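Local coordinates for Ice-binding protein (Flavobacteriaceae bacterium, PDB 5UYT) that probably binds ice and acts as an antifreeze protein, built from two right-handed beta-helical domains, at residues 12-17 / 197-202; 62-67 / 186-191; 216-221 / 399-404; 284-289 / 362-367. One frame throughout, in Å; residues are numbered along the deposited sequence. Where two conformers were deposited one is given.

Interaction 1 of 4, residues 12-17 / 197-202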
loop_
_atom_site.group_PDB
_atom_site.type_symbol
_atom_site.label_atom_id
_atom_site.label_comp_id
_atom_site.label_asym_id
_atom_site.label_seq_id
_atom_site.Cartn_x
_atom_site.Cartn_y
_atom_site.Cartn_z
ATOM N N PHE A 12 -4.032 8.764 -10.199
ATOM C CA PHE A 12 -4.843 9.184 -9.070
ATOM C C PHE A 12 -5.910 8.176 -8.679
ATOM O O PHE A 12 -6.490 7.518 -9.536
ATOM C CB PHE A 12 -5.521 10.534 -9.394
ATOM C CG PHE A 12 -4.572 11.682 -9.380
ATOM C CD1 PHE A 12 -4.464 12.493 -8.249
ATOM C CD2 PHE A 12 -3.773 11.951 -10.490
ATOM C CE1 PHE A 12 -3.579 13.552 -8.217
ATOM C CE2 PHE A 12 -2.872 13.015 -10.466
ATOM C CZ PHE A 12 -2.778 13.818 -9.329
ATOM N N ALA A 13 -6.169 8.108 -7.376
ATOM C CA ALA A 13 -7.377 7.512 -6.820
ATOM C C ALA A 13 -8.500 8.543 -6.735
ATOM O O ALA A 13 -9.659 8.219 -7.045
ATOM C CB ALA A 13 -7.101 6.964 -5.422
ATOM N N LEU A 14 -8.165 9.759 -6.285
ATOM C CA LEU A 14 -9.144 10.845 -6.119
ATOM C C LEU A 14 -8.535 12.094 -6.745
ATOM O O LEU A 14 -7.415 12.483 -6.389
ATOM C CB LEU A 14 -9.398 11.134 -4.629
ATOM C CG LEU A 14 -9.862 9.957 -3.758
ATOM C CD1 LEU A 14 -9.883 10.351 -2.272
ATOM C CD2 LEU A 14 -11.253 9.513 -4.221
ATOM N N PHE A 15 -9.256 12.720 -7.667
ATOM C CA PHE A 15 -8.732 13.916 -8.303
ATOM C C PHE A 15 -9.838 14.846 -8.785
ATOM O O PHE A 15 -10.811 14.396 -9.400
ATOM C CB PHE A 15 -7.821 13.581 -9.492
ATOM C CG PHE A 15 -7.383 14.805 -10.256
ATOM C CD1 PHE A 15 -6.348 15.599 -9.774
ATOM C CD2 PHE A 15 -8.032 15.192 -11.423
ATOM C CE1 PHE A 15 -5.966 16.748 -10.447
ATOM C CE2 PHE A 15 -7.658 16.347 -12.109
ATOM C CZ PHE A 15 -6.620 17.128 -11.621
ATOM N N THR A 16 -9.669 16.133 -8.504
ATOM C CA THR A 16 -10.507 17.156 -9.142
ATOM C C THR A 16 -9.661 18.235 -9.800
ATOM O O THR A 16 -8.615 18.653 -9.280
ATOM C CB THR A 16 -11.567 17.777 -8.194
ATOM O OG1 THR A 16 -12.353 18.709 -8.945
ATOM C CG2 THR A 16 -10.948 18.519 -6.998
ATOM N N THR A 17 -10.110 18.660 -10.969
ATOM C CA THR A 17 -9.490 19.764 -11.678
ATOM C C THR A 17 -9.672 21.080 -10.900
ATOM O O THR A 17 -8.823 21.979 -10.957
ATOM C CB THR A 17 -10.068 19.811 -13.108
ATOM O OG1 THR A 17 -9.554 18.671 -13.808
ATOM C CG2 THR A 17 -9.708 21.117 -13.860
ATOM N N VAL A 197 -13.687 5.727 3.628
ATOM C CA VAL A 197 -13.805 4.955 2.401
ATOM C C VAL A 197 -12.580 4.081 2.130
ATOM O O VAL A 197 -11.527 4.255 2.735
ATOM C CB VAL A 197 -14.065 5.841 1.170
ATOM C CG1 VAL A 197 -15.296 6.702 1.420
ATOM C CG2 VAL A 197 -12.845 6.712 0.859
ATOM N N THR A 198 -12.726 3.172 1.166
ATOM C CA THR A 198 -11.572 2.487 0.578
ATOM C C THR A 198 -11.632 2.743 -0.906
ATOM O O THR A 198 -12.672 2.476 -1.543
ATOM C CB THR A 198 -11.638 0.975 0.816
ATOM O OG1 THR A 198 -11.581 0.731 2.223
ATOM C CG2 THR A 198 -10.450 0.244 0.098
ATOM N N VAL A 199 -10.554 3.289 -1.471
ATOM C CA VAL A 199 -10.518 3.570 -2.924
ATOM C C VAL A 199 -9.125 3.134 -3.388
ATOM O O VAL A 199 -8.128 3.663 -2.897
ATOM C CB VAL A 199 -10.701 5.080 -3.275
ATOM C CG1 VAL A 199 -10.675 5.287 -4.785
ATOM C CG2 VAL A 199 -11.987 5.646 -2.713
ATOM N N ARG A 200 -9.069 2.187 -4.322
ATOM C CA ARG A 200 -7.798 1.703 -4.847
ATOM C C ARG A 200 -7.878 1.773 -6.363
ATOM O O ARG A 200 -8.797 1.201 -6.971
ATOM C CB ARG A 200 -7.535 0.280 -4.382
ATOM C CG ARG A 200 -7.781 0.089 -2.887
ATOM C CD ARG A 200 -6.722 -0.779 -2.261
ATOM N NE ARG A 200 -7.059 -1.176 -0.904
ATOM C CZ ARG A 200 -6.575 -0.594 0.190
ATOM N NH1 ARG A 200 -5.752 0.469 0.102
ATOM N NH2 ARG A 200 -6.944 -1.043 1.359
ATOM N N LYS A 201 -6.945 2.504 -6.968
ATOM C CA LYS A 201 -6.948 2.609 -8.432
ATOM C C LYS A 201 -6.797 1.211 -9.053
ATOM O O LYS A 201 -6.116 0.320 -8.484
ATOM C CB LYS A 201 -5.881 3.598 -8.923
ATOM C CG LYS A 201 -4.451 3.170 -8.647
ATOM C CD LYS A 201 -3.459 4.235 -9.096
ATOM C CE LYS A 201 -2.030 3.759 -8.907
ATOM N NZ LYS A 201 -1.016 4.783 -9.356
ATOM N N PRO A 202 -7.474 0.970 -10.183
ATOM C CA PRO A 202 -7.404 -0.344 -10.799
ATOM C C PRO A 202 -6.035 -0.568 -11.426
ATOM O O PRO A 202 -5.392 0.378 -11.857
ATOM C CB PRO A 202 -8.507 -0.320 -11.873
ATOM C CG PRO A 202 -8.906 1.090 -12.032
ATOM C CD PRO A 202 -8.326 1.921 -10.925
#

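Interaction 2 of 4, residues 62-67 / 186-191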
loop_
_atom_site.group_PDB
_atom_site.type_symbol
_atom_site.label_atom_id
_atom_site.label_comp_id
_atom_site.label_asym_id
_atom_site.label_seq_id
_atom_site.Cartn_x
_atom_site.Cartn_y
_atom_site.Cartn_z
ATOM N N ALA A 62 -5.552 18.116 -17.622
ATOM C CA ALA A 62 -5.600 18.120 -19.081
ATOM C C ALA A 62 -5.992 16.756 -19.623
ATOM O O ALA A 62 -6.814 16.674 -20.535
ATOM C CB ALA A 62 -4.277 18.584 -19.679
ATOM N N ASP A 63 -5.424 15.689 -19.047
ATOM C CA ASP A 63 -5.719 14.337 -19.510
ATOM C C ASP A 63 -7.117 13.866 -19.115
ATOM O O ASP A 63 -7.718 13.053 -19.836
ATOM C CB ASP A 63 -4.634 13.346 -19.054
ATOM C CG ASP A 63 -3.291 13.618 -19.727
ATOM O OD1 ASP A 63 -3.275 14.405 -20.711
ATOM O OD2 ASP A 63 -2.260 13.081 -19.273
ATOM N N LEU A 64 -7.645 14.380 -18.001
ATOM C CA LEU A 64 -9.022 14.041 -17.587
ATOM C C LEU A 64 -10.007 14.633 -18.605
ATOM O O LEU A 64 -10.999 13.995 -18.969
ATOM C CB LEU A 64 -9.355 14.539 -16.172
ATOM C CG LEU A 64 -10.796 14.289 -15.673
ATOM C CD1 LEU A 64 -11.160 12.812 -15.738
ATOM C CD2 LEU A 64 -10.998 14.813 -14.258
ATOM N N LEU A 65 -9.718 15.858 -19.044
ATOM C CA LEU A 65 -10.508 16.511 -20.109
ATOM C C LEU A 65 -10.547 15.679 -21.400
ATOM O O LEU A 65 -11.632 15.418 -21.942
ATOM C CB LEU A 65 -9.973 17.908 -20.377
ATOM C CG LEU A 65 -10.765 18.712 -21.415
ATOM C CD1 LEU A 65 -12.192 18.972 -20.948
ATOM C CD2 LEU A 65 -10.022 20.003 -21.715
ATOM N N ILE A 66 -9.372 15.267 -21.879
ATOM C CA ILE A 66 -9.252 14.393 -23.055
ATOM C C ILE A 66 -10.057 13.083 -22.886
ATOM O O ILE A 66 -10.794 12.692 -23.814
ATOM C CB ILE A 66 -7.768 14.067 -23.358
ATOM C CG1 ILE A 66 -7.038 15.315 -23.876
ATOM C CG2 ILE A 66 -7.652 12.950 -24.393
ATOM C CD1 ILE A 66 -5.531 15.190 -23.782
ATOM N N ALA A 67 -9.892 12.426 -21.724
ATOM C CA ALA A 67 -10.680 11.243 -21.337
ATOM C C ALA A 67 -12.194 11.516 -21.394
ATOM O O ALA A 67 -12.938 10.724 -21.993
ATOM C CB ALA A 67 -10.281 10.730 -19.947
ATOM N N LEU A 186 -12.989 10.992 -10.183
ATOM C CA LEU A 186 -12.383 12.065 -10.960
ATOM C C LEU A 186 -13.451 13.090 -11.321
ATOM O O LEU A 186 -14.476 12.720 -11.900
ATOM C CB LEU A 186 -11.795 11.494 -12.262
ATOM C CG LEU A 186 -10.845 10.285 -12.160
ATOM C CD1 LEU A 186 -10.582 9.733 -13.559
ATOM C CD2 LEU A 186 -9.541 10.670 -11.471
ATOM N N SER A 187 -13.203 14.361 -11.002
ATOM C CA SER A 187 -14.101 15.465 -11.414
ATOM C C SER A 187 -13.397 16.480 -12.318
ATOM O O SER A 187 -12.269 16.899 -12.037
ATOM C CB SER A 187 -14.678 16.195 -10.198
ATOM O OG SER A 187 -15.430 17.364 -10.610
ATOM N N THR A 188 -14.088 16.915 -13.381
ATOM C CA THR A 188 -13.571 17.951 -14.295
ATOM C C THR A 188 -13.685 19.360 -13.715
ATOM O O THR A 188 -13.123 20.289 -14.271
ATOM C CB THR A 188 -14.299 17.943 -15.652
ATOM O OG1 THR A 188 -15.695 18.129 -15.420
ATOM C CG2 THR A 188 -14.088 16.619 -16.369
ATOM N N THR A 189 -14.479 19.501 -12.651
ATOM C CA THR A 189 -14.415 20.577 -11.630
ATOM C C THR A 189 -15.596 20.313 -10.694
ATOM O O THR A 189 -16.711 19.988 -11.156
ATOM C CB THR A 189 -14.343 22.109 -12.097
ATOM O OG1 THR A 189 -15.508 22.840 -11.700
ATOM C CG2 THR A 189 -14.021 22.340 -13.544
ATOM N N GLY A 190 -15.329 20.424 -9.394
ATOM C CA GLY A 190 -16.267 20.095 -8.329
ATOM C C GLY A 190 -15.534 19.484 -7.146
ATOM O O GLY A 190 -14.485 18.844 -7.318
ATOM N N ALA A 191 -16.086 19.637 -5.939
ATOM C CA ALA A 191 -15.447 19.093 -4.722
ATOM C C ALA A 191 -15.499 17.559 -4.660
ATOM O O ALA A 191 -16.355 16.929 -5.296
ATOM C CB ALA A 191 -16.093 19.692 -3.480
#

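Interaction 3 of 4, residues 216-221 / 399-404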
loop_
_atom_site.group_PDB
_atom_site.type_symbol
_atom_site.label_atom_id
_atom_site.label_comp_id
_atom_site.label_asym_id
_atom_site.label_seq_id
_atom_site.Cartn_x
_atom_site.Cartn_y
_atom_site.Cartn_z
ATOM N N PRO A 216 18.883 -4.060 -1.462
ATOM C CA PRO A 216 20.277 -3.947 -1.066
ATOM C C PRO A 216 20.979 -5.293 -1.148
ATOM O O PRO A 216 20.345 -6.344 -0.952
ATOM C CB PRO A 216 20.185 -3.542 0.404
ATOM C CG PRO A 216 18.891 -4.185 0.881
ATOM C CD PRO A 216 17.983 -3.905 -0.295
ATOM N N ASN A 217 22.276 -5.257 -1.428
ATOM C CA ASN A 217 23.078 -6.430 -1.265
ATOM C C ASN A 217 23.389 -6.521 0.224
ATOM O O ASN A 217 24.023 -5.621 0.790
ATOM C CB ASN A 217 24.344 -6.320 -2.109
ATOM C CG ASN A 217 25.308 -7.477 -1.880
ATOM O OD1 ASN A 217 24.972 -8.498 -1.304
ATOM N ND2 ASN A 217 26.525 -7.312 -2.381
ATOM N N LEU A 218 22.893 -7.575 0.871
ATOM C CA LEU A 218 23.215 -7.786 2.296
ATOM C C LEU A 218 24.607 -8.407 2.537
ATOM O O LEU A 218 25.043 -8.492 3.696
ATOM C CB LEU A 218 22.129 -8.617 2.997
ATOM C CG LEU A 218 20.720 -8.005 2.997
ATOM C CD1 LEU A 218 19.763 -8.976 3.675
ATOM C CD2 LEU A 218 20.698 -6.646 3.692
ATOM N N GLY A 219 25.320 -8.831 1.480
ATOM C CA GLY A 219 26.565 -9.596 1.698
ATOM C C GLY A 219 26.398 -10.724 2.726
ATOM O O GLY A 219 25.414 -11.479 2.680
ATOM N N THR A 220 27.351 -10.837 3.659
ATOM C CA THR A 220 27.372 -11.991 4.572
ATOM C C THR A 220 26.308 -11.872 5.665
ATOM O O THR A 220 25.940 -12.869 6.286
ATOM C CB THR A 220 28.754 -12.219 5.226
ATOM O OG1 THR A 220 29.039 -11.105 6.097
ATOM C CG2 THR A 220 29.872 -12.334 4.181
ATOM N N VAL A 221 25.774 -10.669 5.870
ATOM C CA VAL A 221 24.758 -10.496 6.902
ATOM C C VAL A 221 23.412 -11.186 6.519
ATOM O O VAL A 221 22.545 -11.410 7.385
ATOM C CB VAL A 221 24.688 -9.015 7.403
ATOM C CG1 VAL A 221 23.598 -8.254 6.691
ATOM C CG2 VAL A 221 24.399 -8.998 8.909
ATOM N N GLU A 399 10.044 -13.383 10.309
ATOM C CA GLU A 399 10.439 -14.037 9.060
ATOM C C GLU A 399 11.284 -12.976 8.379
ATOM O O GLU A 399 10.761 -12.022 7.784
ATOM C CB GLU A 399 9.214 -14.407 8.229
ATOM C CG GLU A 399 9.475 -15.120 6.927
ATOM C CD GLU A 399 8.200 -15.321 6.111
ATOM O OE1 GLU A 399 7.096 -15.015 6.646
ATOM O OE2 GLU A 399 8.287 -15.819 4.940
ATOM N N GLY A 400 12.595 -13.122 8.518
ATOM C CA GLY A 400 13.508 -12.066 8.052
ATOM C C GLY A 400 14.632 -11.959 9.068
ATOM O O GLY A 400 15.168 -12.953 9.487
ATOM N N ARG A 401 14.997 -10.731 9.455
ATOM C CA ARG A 401 16.111 -10.544 10.388
ATOM C C ARG A 401 15.980 -9.226 11.101
ATOM O O ARG A 401 15.345 -8.316 10.605
ATOM C CB ARG A 401 17.503 -10.670 9.729
ATOM C CG ARG A 401 17.678 -9.980 8.402
ATOM C CD ARG A 401 19.005 -10.388 7.707
ATOM N NE ARG A 401 19.036 -11.736 7.096
ATOM C CZ ARG A 401 18.372 -12.097 5.994
ATOM N NH1 ARG A 401 17.552 -11.232 5.326
ATOM N NH2 ARG A 401 18.521 -13.330 5.510
ATOM N N VAL A 402 16.589 -9.133 12.282
ATOM C CA VAL A 402 16.626 -7.851 12.981
ATOM C C VAL A 402 18.090 -7.528 13.288
ATOM O O VAL A 402 18.778 -8.317 13.942
ATOM C CB VAL A 402 15.846 -7.950 14.289
ATOM C CG1 VAL A 402 16.003 -6.641 15.040
ATOM C CG2 VAL A 402 14.353 -8.230 13.998
ATOM N N LEU A 403 18.559 -6.397 12.761
ATOM C CA LEU A 403 19.961 -6.047 12.737
ATOM C C LEU A 403 20.058 -4.623 13.283
ATOM O O LEU A 403 19.129 -3.855 13.100
ATOM C CB LEU A 403 20.513 -6.063 11.286
ATOM C CG LEU A 403 20.043 -7.279 10.450
ATOM C CD1 LEU A 403 20.475 -7.080 9.020
ATOM C CD2 LEU A 403 20.735 -8.531 10.971
ATOM N N SER A 404 21.144 -4.289 13.968
ATOM C CA SER A 404 21.393 -2.889 14.312
ATOM C C SER A 404 22.847 -2.610 14.097
ATOM O O SER A 404 23.714 -3.409 14.503
ATOM C CB SER A 404 21.059 -2.529 15.773
ATOM O OG SER A 404 21.361 -1.129 15.965
#

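Interaction 4 of 4, residues 284-289 / 362-367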
loop_
_atom_site.group_PDB
_atom_site.type_symbol
_atom_site.label_atom_id
_atom_site.label_comp_id
_atom_site.label_asym_id
_atom_site.label_seq_id
_atom_site.Cartn_x
_atom_site.Cartn_y
_atom_site.Cartn_z
ATOM N N THR A 284 23.539 2.250 4.586
ATOM C CA THR A 284 23.843 3.396 3.735
ATOM C C THR A 284 23.136 3.311 2.378
ATOM O O THR A 284 22.625 4.310 1.892
ATOM C CB THR A 284 25.354 3.523 3.507
ATOM O OG1 THR A 284 25.977 3.585 4.793
ATOM C CG2 THR A 284 25.706 4.764 2.680
ATOM N N TYR A 285 23.112 2.122 1.784
ATOM C CA TYR A 285 22.408 1.937 0.510
ATOM C C TYR A 285 20.915 2.267 0.661
ATOM O O TYR A 285 20.354 2.998 -0.178
ATOM C CB TYR A 285 22.594 0.509 -0.037
ATOM C CG TYR A 285 21.747 0.248 -1.277
ATOM C CD1 TYR A 285 22.209 0.595 -2.546
ATOM C CD2 TYR A 285 20.482 -0.324 -1.175
ATOM C CE1 TYR A 285 21.438 0.367 -3.686
ATOM C CE2 TYR A 285 19.695 -0.542 -2.311
ATOM C CZ TYR A 285 20.186 -0.223 -3.561
ATOM O OH TYR A 285 19.411 -0.441 -4.705
ATOM N N LEU A 286 20.279 1.731 1.705
ATOM C CA LEU A 286 18.838 1.932 1.935
ATOM C C LEU A 286 18.532 3.406 2.231
ATOM O O LEU A 286 17.589 4.004 1.664
ATOM C CB LEU A 286 18.349 1.059 3.091
ATOM C CG LEU A 286 18.254 -0.449 2.843
ATOM C CD1 LEU A 286 17.839 -1.173 4.119
ATOM C CD2 LEU A 286 17.288 -0.758 1.687
ATOM N N ASN A 287 19.364 3.996 3.101
ATOM C CA ASN A 287 19.220 5.411 3.475
ATOM C C ASN A 287 19.226 6.363 2.280
ATOM O O ASN A 287 18.534 7.394 2.304
ATOM C CB ASN A 287 20.301 5.826 4.494
ATOM C CG ASN A 287 19.897 7.051 5.290
ATOM O OD1 ASN A 287 18.738 7.179 5.687
ATOM N ND2 ASN A 287 20.837 7.953 5.521
ATOM N N THR A 288 19.993 6.027 1.240
ATOM C CA THR A 288 20.154 6.907 0.077
ATOM C C THR A 288 19.206 6.611 -1.129
ATOM O O THR A 288 19.194 7.350 -2.111
ATOM C CB THR A 288 21.643 7.051 -0.374
ATOM O OG1 THR A 288 22.195 5.775 -0.681
ATOM C CG2 THR A 288 22.518 7.710 0.727
ATOM N N LEU A 289 18.410 5.543 -1.057
ATOM C CA LEU A 289 17.346 5.328 -2.057
ATOM C C LEU A 289 16.390 6.511 -2.044
ATOM O O LEU A 289 15.931 6.917 -0.987
ATOM C CB LEU A 289 16.507 4.051 -1.759
ATOM C CG LEU A 289 17.188 2.720 -2.100
ATOM C CD1 LEU A 289 16.431 1.526 -1.498
ATOM C CD2 LEU A 289 17.398 2.574 -3.624
ATOM N N ASN A 362 12.148 -9.811 0.257
ATOM C CA ASN A 362 12.185 -8.566 -0.538
ATOM C C ASN A 362 11.614 -7.360 0.206
ATOM O O ASN A 362 11.275 -6.356 -0.425
ATOM C CB ASN A 362 11.422 -8.745 -1.878
ATOM C CG ASN A 362 12.042 -9.816 -2.766
ATOM O OD1 ASN A 362 13.217 -10.128 -2.644
ATOM N ND2 ASN A 362 11.241 -10.403 -3.659
ATOM N N VAL A 363 11.510 -7.472 1.530
ATOM C CA VAL A 363 11.010 -6.385 2.381
ATOM C C VAL A 363 12.127 -5.893 3.301
ATOM O O VAL A 363 12.780 -6.717 4.007
ATOM C CB VAL A 363 9.851 -6.912 3.241
ATOM C CG1 VAL A 363 9.360 -5.815 4.171
ATOM C CG2 VAL A 363 8.729 -7.416 2.318
ATOM N N PHE A 364 12.391 -4.577 3.246
ATOM C CA PHE A 364 13.471 -3.979 4.036
ATOM C C PHE A 364 12.993 -2.774 4.811
ATOM O O PHE A 364 12.243 -1.940 4.278
ATOM C CB PHE A 364 14.611 -3.537 3.114
ATOM C CG PHE A 364 15.141 -4.664 2.286
ATOM C CD1 PHE A 364 16.132 -5.505 2.801
ATOM C CD2 PHE A 364 14.557 -4.964 1.048
ATOM C CE1 PHE A 364 16.588 -6.600 2.064
ATOM C CE2 PHE A 364 15.018 -6.064 0.305
ATOM C CZ PHE A 364 16.009 -6.878 0.822
ATOM N N TRP A 365 13.467 -2.659 6.046
ATOM C CA TRP A 365 13.077 -1.544 6.893
ATOM C C TRP A 365 14.373 -0.874 7.323
ATOM O O TRP A 365 15.238 -1.529 7.935
ATOM C CB TRP A 365 12.390 -2.059 8.162
ATOM C CG TRP A 365 11.160 -2.915 7.928
ATOM C CD1 TRP A 365 11.131 -4.236 7.543
ATOM C CD2 TRP A 365 9.805 -2.512 8.107
ATOM N NE1 TRP A 365 9.823 -4.665 7.459
ATOM C CE2 TRP A 365 8.991 -3.625 7.799
ATOM C CE3 TRP A 365 9.190 -1.295 8.467
ATOM C CZ2 TRP A 365 7.589 -3.570 7.854
ATOM C CZ3 TRP A 365 7.790 -1.246 8.545
ATOM C CH2 TRP A 365 7.004 -2.390 8.254
ATOM N N LYS A 366 14.522 0.413 7.004
ATOM C CA LYS A 366 15.692 1.167 7.434
ATOM C C LYS A 366 15.248 2.038 8.603
ATOM O O LYS A 366 14.465 2.971 8.374
ATOM C CB LYS A 366 16.146 2.043 6.259
ATOM C CG LYS A 366 17.488 2.786 6.425
ATOM C CD LYS A 366 17.381 4.076 7.240
ATOM C CE LYS A 366 16.324 5.064 6.747
ATOM N NZ LYS A 366 16.142 6.181 7.729
ATOM N N VAL A 367 15.714 1.756 9.827
ATOM C CA VAL A 367 15.204 2.490 10.998
ATOM C C VAL A 367 16.328 3.323 11.648
ATOM O O VAL A 367 17.314 2.793 12.171
ATOM C CB VAL A 367 14.601 1.509 12.048
ATOM C CG1 VAL A 367 14.053 2.324 13.223
ATOM C CG2 VAL A 367 13.519 0.635 11.376
#

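Interaction 1 of 4, residues 12-17 / 197-202
Apolar contact carries most of this junction, and it centres on Val199, whose two methyl groups serve different partners. CG1, anti to the backbone N (chi1 -179°), lies 4.0 Å from Ala13 CB. On its other branch CG2 meets Leu14 at the tip, 4.2 Å from CD2 of that leucine. The leucine starts off pointing past the strand, and only its terminal methyl is brought up to the valine. Ala13 and Leu14 sit where segment 12-17 turns a corner, between one face and the next.

Backbone oxygens supply the second kind of contact, which is van der Waals in character, since no hydrogen bond joins the two segments. Ala13 O stands 3.8 Å from Val199 CG1, and Phe12 O is 4.0 Å from Lys201 CB. The closest backbone approach, 5.2 Å, runs between the CA atoms of Ala13 and Lys201. Corners of this sort are a feature of the right-handed beta-helix, in which successive coils stack and strands pair with their counterparts in the coils beside them. Here Ala13 makes backbone hydrogen bonds to Asp32 and Ala185, while strand 198-200 runs parallel to strands 28-30 and 180-187.

The polar end of Lys201 leads elsewhere. Its extended side chain reaches toward the residue just before strand 12-16, where NZ makes a weak hydrogen bond to Asn11 O. Phe12 turns away from 197-202, its ring resting against Ala60 of helix 55-73 and taking Phe15 CD1 over one face, 3.8 Å above the plane and offset toward the ring's rim.

Interaction 2 of 4, residues 62-67 / 186-191
Leu64 faces strand 180-187 from one turn of a regular helix, at the point where the strand's extended backbone through Leu186 and Ser187 bends at Thr188 (phi -77°, psi -15°). Its CG is anti to the backbone N (chi1 177°), which sends both methyl groups forward onto the strand end. CD1 lies against Leu186, 3.8 Å from CB, the two leucines meeting at a slant. CD2 approaches the backbone instead: it is 3.3 Å from Ser187 O, a snug contact for a methyl group, and 3.8 Å from Thr188 N. Thr188 comes in from the flank at about a right angle, its methyl CG2 4.1 Å from Leu64 CG. That leaves its hydroxyl to another task, and OG1 is hydrogen-bonded to Asn169 OD1 and Asn170 N. Likewise Ser187 points away from the helix, where OG bonds to Ala171 O and receives a weak, bent bond from Thr189 N. An alanine here in place of Leu64 would lack both methyl branches, and this is likely to open a gap between the helix and Leu186 and deprive the Thr188 methyl of its apolar partner. Phe15 of strand 12-16 adds to the same apolar cluster by touching both leucines, and Leu6 of the N-terminal loop packs on Leu186 and Ala67, so that helix 55-73 is held along the flank of the first beta-helical domain.

Interaction 3 of 4, residues 216-221 / 399-404
A buried arginine, Arg401, meets segment 216-221 without a single hydrogen bond to it. Arg401 stands on a beta-helix strand, just after the corner at Glu399 and Gly400, and the segment it meets belongs to the loop that leads from the first beta-helical domain into the second. The leucine methyl Leu218 CD1 rests obliquely at the guanidinium, 3.6 Å from NH1, while Val221 O lies 3.5 Å from Arg401 NE. The bend at chi3 (75°) turns the guanidinium toward its hydrogen-bond acceptors elsewhere: NE bonds to Tyr224 O, NH1 to Ser382 OG and NH2 to Val222 O. Putting a leucine in its place would probably leave these three oxygens without this donor and weaken the loop's hold on the strand. Beside the arginine, Val221 and Leu403 meet tip to tip, CG1 to CD1 at 4.1 Å, and both also touch Phe227. Within the loop Asn217 forms an Asx turn, in which Gly219 N donates to Asn217 OD1 at 2.8 Å and 161°, the N-H approaching from above the carbonyl plane, 58° out of it.

Interaction 4 of 4, residues 284-289 / 362-367
Leu286 points from its helix toward strand 363-367, and both its methyl groups meet Phe364 CB from the same side, with CD1 and CD2 each 4.1 Å away. The two side chains stand at about a right angle: while the leucine comes down on the strand, the phenylalanine ring swings off along it, so that CB rather than the ring bears the contact. The ring is met instead by Pro216, which packs on Leu286 as well. Helix and strand segments are likewise almost perpendicular, at 88°, with their axes 8.8 Å apart, as befits a helix running along a beta-helix face, across the strands of successive coils.

Lys366 meets the same helix turn on the other flank of the leucine. Its CG, anti to the backbone N (chi1 -172°), lies 3.9 Å from Leu286 CB. Bends at chi2 and chi3 then fold the chain beneath Asn287, which crosses it obliquely and sets OD1 3.4 Å from Lys366 CE. The same oxygen is 3.5 Å from Lys366 NZ, whose clear hydrogen bond goes to Ile340 O.

The buried lysine thus plays two parts, its methylenes continuing the apolar surface under the helix while its amino group is satisfied by a main-chain carbonyl. The nearby Asn287 oxygen would probably add a favourable electrostatic term, on a side chain exposed to solvent.

From the N terminus, interaction 1 closes a loop of nearly 180 residues by bringing 197-202 back to 12-17. Interaction 2 falls wholly within that span, fixing helix 55-73 to strand 180-187, and the two touch directly: Phe15 O pairs with Ser187 N, and Thr16 OG1 with Gly190 O. The chain then passes into the second domain and forms a second nested pair. Interaction 3 joins the connecting loop at 216-221 to strand 397-404, and interaction 4, lying between its ends, sets helix 270-288 on strand 363-367; Pro216 bridges them. The two pairs follow one another in series and do not cross, and the centres of interactions 1 and 4 are about 28 Å apart.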